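Probable branched-chain-amino-acid aminotransferase (Thermotoga maritima MSB8, PDB 3CSW) probably transfers the amino group of leucine, isoleucine or valine to 2-oxoglutarate with the help of pyridoxal 5'-phosphate, a step of branched-chain amino acid metabolism. Local coordinates at residues 79-84 with 109-114; 274-277 with 281-284. All blocks are in the same frame, centred on the assembly; numbering follows the deposited sequence. Where two conformers were deposited one is given.

Contact 1: residues 79-84 with 109-114; sequences DEFTKV and VLFVFS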
loop_
_atom_site.group_PDB
_atom_site.type_symbol
_atom_site.label_atom_id
_atom_site.label_comp_id
_atom_site.label_asym_id
_atom_site.label_seq_id
_atom_site.Cartn_x
_atom_site.Cartn_y
_atom_site.Cartn_z
ATOM N N ASP A 79 -23.911 5.920 34.626
ATOM C CA ASP A 79 -25.128 6.213 35.364
ATOM C C ASP A 79 -25.660 7.604 35.011
ATOM O O ASP A 79 -26.864 7.773 34.800
ATOM C CB ASP A 79 -24.833 6.097 36.861
ATOM C CG ASP A 79 -26.076 6.194 37.716
ATOM O OD1 ASP A 79 -27.098 5.537 37.388
ATOM O OD2 ASP A 79 -26.015 6.921 38.733
ATOM N N GLU A 80 -24.767 8.589 34.929
ATOM C CA GLU A 80 -25.151 9.958 34.556
ATOM C C GLU A 80 -25.544 10.070 33.081
ATOM O O GLU A 80 -26.491 10.781 32.734
ATOM C CB GLU A 80 -24.005 10.920 34.855
ATOM C CG GLU A 80 -23.747 11.092 36.350
ATOM C CD GLU A 80 -22.405 11.756 36.668
ATOM O OE1 GLU A 80 -21.508 11.788 35.787
ATOM O OE2 GLU A 80 -22.252 12.238 37.821
ATOM N N PHE A 81 -24.780 9.378 32.235
ATOM C CA PHE A 81 -25.035 9.255 30.789
ATOM C C PHE A 81 -26.477 8.780 30.591
ATOM O O PHE A 81 -27.255 9.438 29.893
ATOM C CB PHE A 81 -24.013 8.264 30.211
ATOM C CG PHE A 81 -24.120 8.002 28.719
ATOM C CD1 PHE A 81 -23.751 8.963 27.798
ATOM C CD2 PHE A 81 -24.491 6.740 28.246
ATOM C CE1 PHE A 81 -23.804 8.701 26.433
ATOM C CE2 PHE A 81 -24.543 6.473 26.893
ATOM C CZ PHE A 81 -24.197 7.446 25.983
ATOM N N THR A 82 -26.840 7.676 31.246
ATOM C CA THR A 82 -28.184 7.125 31.108
ATOM C C THR A 82 -29.233 8.102 31.640
ATOM O O THR A 82 -30.339 8.197 31.101
ATOM C CB THR A 82 -28.353 5.754 31.819
ATOM O OG1 THR A 82 -28.267 5.904 33.245
ATOM C CG2 THR A 82 -27.303 4.795 31.366
ATOM N N LYS A 83 -28.883 8.848 32.686
ATOM C CA LYS A 83 -29.824 9.796 33.279
ATOM C C LYS A 83 -30.181 10.919 32.313
ATOM O O LYS A 83 -31.360 11.241 32.158
ATOM C CB LYS A 83 -29.286 10.353 34.606
ATOM C CG LYS A 83 -29.369 9.341 35.762
ATOM C CD LYS A 83 -28.870 9.917 37.117
ATOM C CE LYS A 83 -28.997 8.868 38.258
ATOM N NZ LYS A 83 -29.024 9.450 39.637
ATOM N N VAL A 84 -29.170 11.509 31.662
ATOM C CA VAL A 84 -29.414 12.563 30.667
ATOM C C VAL A 84 -30.143 11.999 29.435
ATOM O O VAL A 84 -31.047 12.640 28.893
ATOM C CB VAL A 84 -28.100 13.270 30.213
ATOM C CG1 VAL A 84 -28.404 14.344 29.166
ATOM C CG2 VAL A 84 -27.359 13.892 31.421
ATOM N N VAL A 109 -19.341 17.359 27.636
ATOM C CA VAL A 109 -20.242 16.504 26.837
ATOM C C VAL A 109 -21.459 17.307 26.345
ATOM O O VAL A 109 -22.011 18.130 27.082
ATOM C CB VAL A 109 -20.705 15.256 27.639
ATOM C CG1 VAL A 109 -21.626 14.362 26.802
ATOM C CG2 VAL A 109 -19.495 14.449 28.109
ATOM N N LEU A 110 -21.848 17.083 25.091
ATOM C CA LEU A 110 -23.029 17.724 24.514
ATOM C C LEU A 110 -23.944 16.657 23.952
ATOM O O LEU A 110 -23.506 15.837 23.147
ATOM C CB LEU A 110 -22.644 18.691 23.394
ATOM C CG LEU A 110 -23.739 19.280 22.491
ATOM C CD1 LEU A 110 -24.592 20.252 23.259
ATOM C CD2 LEU A 110 -23.095 19.957 21.288
ATOM N N PHE A 111 -25.211 16.673 24.371
ATOM C CA PHE A 111 -26.217 15.748 23.838
ATOM C C PHE A 111 -27.146 16.556 22.950
ATOM O O PHE A 111 -27.500 17.683 23.309
ATOM C CB PHE A 111 -27.050 15.126 24.947
ATOM C CG PHE A 111 -26.280 14.273 25.934
ATOM C CD1 PHE A 111 -25.485 14.857 26.918
ATOM C CD2 PHE A 111 -26.439 12.888 25.943
ATOM C CE1 PHE A 111 -24.827 14.072 27.876
ATOM C CE2 PHE A 111 -25.785 12.100 26.902
ATOM C CZ PHE A 111 -24.975 12.693 27.860
ATOM N N VAL A 112 -27.530 16.002 21.804
ATOM C CA VAL A 112 -28.480 16.657 20.907
ATOM C C VAL A 112 -29.619 15.664 20.674
ATOM O O VAL A 112 -29.383 14.545 20.226
ATOM C CB VAL A 112 -27.842 17.081 19.546
ATOM C CG1 VAL A 112 -28.822 17.905 18.724
ATOM C CG2 VAL A 112 -26.558 17.862 19.753
ATOM N N PHE A 113 -30.844 16.065 21.017
ATOM C CA PHE A 113 -32.030 15.219 20.834
ATOM C C PHE A 113 -32.923 15.792 19.742
ATOM O O PHE A 113 -33.243 16.967 19.787
ATOM C CB PHE A 113 -32.843 15.154 22.119
ATOM C CG PHE A 113 -32.107 14.566 23.297
ATOM C CD1 PHE A 113 -31.294 15.359 24.090
ATOM C CD2 PHE A 113 -32.295 13.237 23.658
ATOM C CE1 PHE A 113 -30.654 14.835 25.193
ATOM C CE2 PHE A 113 -31.646 12.701 24.766
ATOM C CZ PHE A 113 -30.823 13.502 25.534
ATOM N N SER A 114 -33.312 14.972 18.769
ATOM C CA SER A 114 -34.227 15.406 17.709
ATOM C C SER A 114 -35.145 14.271 17.283
ATOM O O SER A 114 -34.813 13.108 17.442
ATOM C CB SER A 114 -33.463 15.948 16.495
ATOM O OG SER A 114 -32.675 14.958 15.873
#

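Contact 2: residues 274-277 with 281-284; sequences FVLN and NWVG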
loop_
_atom_site.group_PDB
_atom_site.type_symbol
_atom_site.label_atom_id
_atom_site.label_comp_id
_atom_site.label_asym_id
_atom_site.label_seq_id
_atom_site.Cartn_x
_atom_site.Cartn_y
_atom_site.Cartn_z
ATOM N N PHE A 274 -36.145 -8.990 18.139
ATOM C CA PHE A 274 -34.923 -9.604 18.667
ATOM C C PHE A 274 -34.123 -8.630 19.552
ATOM O O PHE A 274 -33.721 -8.973 20.655
ATOM C CB PHE A 274 -34.058 -10.133 17.517
ATOM C CG PHE A 274 -32.741 -10.719 17.961
ATOM C CD1 PHE A 274 -32.651 -12.050 18.355
ATOM C CD2 PHE A 274 -31.577 -9.938 17.969
ATOM C CE1 PHE A 274 -31.416 -12.596 18.770
ATOM C CE2 PHE A 274 -30.358 -10.469 18.403
ATOM C CZ PHE A 274 -30.280 -11.808 18.782
ATOM N N VAL A 275 -33.889 -7.416 19.073
ATOM C CA VAL A 275 -33.044 -6.473 19.825
ATOM C C VAL A 275 -33.756 -5.915 21.071
ATOM O O VAL A 275 -33.111 -5.632 22.083
ATOM C CB VAL A 275 -32.464 -5.347 18.922
ATOM C CG1 VAL A 275 -31.677 -5.968 17.773
ATOM C CG2 VAL A 275 -33.581 -4.387 18.421
ATOM N N LEU A 276 -35.078 -5.782 20.998
ATOM C CA LEU A 276 -35.853 -5.332 22.132
ATOM C C LEU A 276 -35.824 -6.364 23.269
ATOM O O LEU A 276 -35.980 -5.994 24.424
ATOM C CB LEU A 276 -37.305 -5.029 21.739
ATOM C CG LEU A 276 -37.628 -3.766 20.940
ATOM C CD1 LEU A 276 -39.127 -3.764 20.622
ATOM C CD2 LEU A 276 -37.280 -2.545 21.736
ATOM N N ASN A 277 -35.585 -7.638 22.967
ATOM C CA ASN A 277 -35.536 -8.631 24.034
ATOM C C ASN A 277 -34.148 -9.191 24.338
ATOM O O ASN A 277 -34.027 -10.166 25.068
ATOM C CB ASN A 277 -36.571 -9.752 23.816
ATOM C CG ASN A 277 -37.123 -10.338 25.153
ATOM O OD1 ASN A 277 -37.072 -9.713 26.217
ATOM N ND2 ASN A 277 -37.659 -11.533 25.073
ATOM N N ASN A 281 -28.459 -5.096 25.209
ATOM C CA ASN A 281 -28.826 -3.796 24.632
ATOM C C ASN A 281 -29.555 -2.852 25.592
ATOM O O ASN A 281 -29.871 -1.723 25.220
ATOM C CB ASN A 281 -29.722 -4.009 23.406
ATOM C CG ASN A 281 -29.015 -4.707 22.293
ATOM O OD1 ASN A 281 -27.841 -4.437 22.025
ATOM N ND2 ASN A 281 -29.723 -5.593 21.607
ATOM N N TRP A 282 -29.826 -3.324 26.816
ATOM C CA TRP A 282 -30.622 -2.580 27.796
ATOM C C TRP A 282 -30.052 -2.481 29.201
ATOM O O TRP A 282 -30.720 -1.943 30.082
ATOM C CB TRP A 282 -32.037 -3.163 27.856
ATOM C CG TRP A 282 -32.716 -3.100 26.512
ATOM C CD1 TRP A 282 -32.887 -4.125 25.640
ATOM C CD2 TRP A 282 -33.249 -1.934 25.872
ATOM N NE1 TRP A 282 -33.519 -3.684 24.506
ATOM C CE2 TRP A 282 -33.755 -2.342 24.623
ATOM C CE3 TRP A 282 -33.372 -0.589 26.243
ATOM C CZ2 TRP A 282 -34.364 -1.450 23.734
ATOM C CZ3 TRP A 282 -33.971 0.297 25.353
ATOM C CH2 TRP A 282 -34.464 -0.142 24.120
ATOM N N VAL A 283 -28.831 -2.953 29.413
ATOM C CA VAL A 283 -28.143 -2.865 30.700
ATOM C C VAL A 283 -28.168 -1.428 31.214
ATOM O O VAL A 283 -27.811 -0.523 30.464
ATOM C CB VAL A 283 -26.633 -3.244 30.567
ATOM C CG1 VAL A 283 -26.033 -3.495 31.935
ATOM C CG2 VAL A 283 -26.437 -4.465 29.682
ATOM N N GLY A 284 -28.564 -1.222 32.471
ATOM C CA GLY A 284 -28.539 0.103 33.116
ATOM C C GLY A 284 -29.653 1.089 32.802
ATOM O O GLY A 284 -29.635 2.215 33.317
#

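Contact 1: residues 79-84 with 109-114
Val84 presses one methyl group onto the flat of the Phe111 ring: CG1 stands 3.7 Å from the ring centroid and only 9° off the ring normal, a well-centred CH-pi contact. That methyl is anti to the backbone N, which carries it out from helix 78-89 toward the strand, while CB follows behind it over the CE1 and CZ side of the same ring. Phe81, one turn earlier, brings CD1 to the rim of the Phe111 ring, near its plane, 3.8 Å from CE2, and the two rings lie oblique at 41°. Val84 CG1 is thus the bump on the flat ring, whose far part (CE1, CE2 and CZ) fills the hollow between Phe81 and Val84. Further along the strand, Phe113 sends CZ to within 3.5 Å of Val84 O. With alanine instead of Phe111, the Val84 methyl is likely to lose the face it rests on and a gap to open beside Phe81. This is a helix packed on one face of an antiparallel sheet; on the other, Leu110 and Val112 meet Phe34 and Phe31 of the second subunit. The axes of 79-84 and 109-114 run at 29° and approach to 11.0 Å. Val84 also rests on Trp16 of strand 14-17, next to 109-115, and on Phe21 of strand 20-23 beyond, while Phe81 meets the Tyr60 ring of helix 56-68.

Contact 2: residues 274-277 with 281-284
Trp282 turns its indole N-H to the carbonyl of Val275, NE1 lying 3.1 Å from O with an N-H...O angle of 148°. The bond is somewhat bent: the oxygen sits 19° out of the indole plane, and the nitrogen is tilted 17° from the plane of the carbonyl. CG of Trp282 is anti to its carbonyl carbon, a setting that turns the indole back toward the helix end. There CZ2 of the six-membered ring meets CD2 of Leu276 at 3.7 Å, the two side chains running aslant to one another. The contact lies near the C-terminal end of helix 262-276, where side chains from the loop that follows reach back to a carbonyl of its last turn. Val275 O has a second donor in Asn281, whose ND2 makes a weak bond to it at 3.4 Å. The same ND2 packs against Val275 CB, at 3.8 Å, and also donates to Asn207 OD1 of helix 203-214, while OD1 of Asn281 accepts from Lys58 NZ. Both ends of this buried amide are therefore satisfied, which should fix its rotation. Val275 itself leans on Asn207 and Phe54, and the Phe54 ring meets the Trp282 indole edge-to-face.

In the fold
The two contacts follow one another along the chain, and their centres lie 18 Å apart. They nevertheless touch through the tail of the protein: the end of segment 281-284 reaches helix 78-89, Gly284 O packing 3.9 Å from Thr82 OG1, and Ile285, next in the chain, also touches Thr82. Helix 56-68 is a further common neighbour, giving Tyr60 to contact 1 and Lys58 to contact 2. The side chain of Phe81 is about 12 Å from the bound pyridoxal-5'-phosphate and about 11 Å from that of Lys145, the probable attachment lysine, to which the cofactor is not linked in this structure, whereas the side chain of Asn281 is about 10 Å from the cofactor.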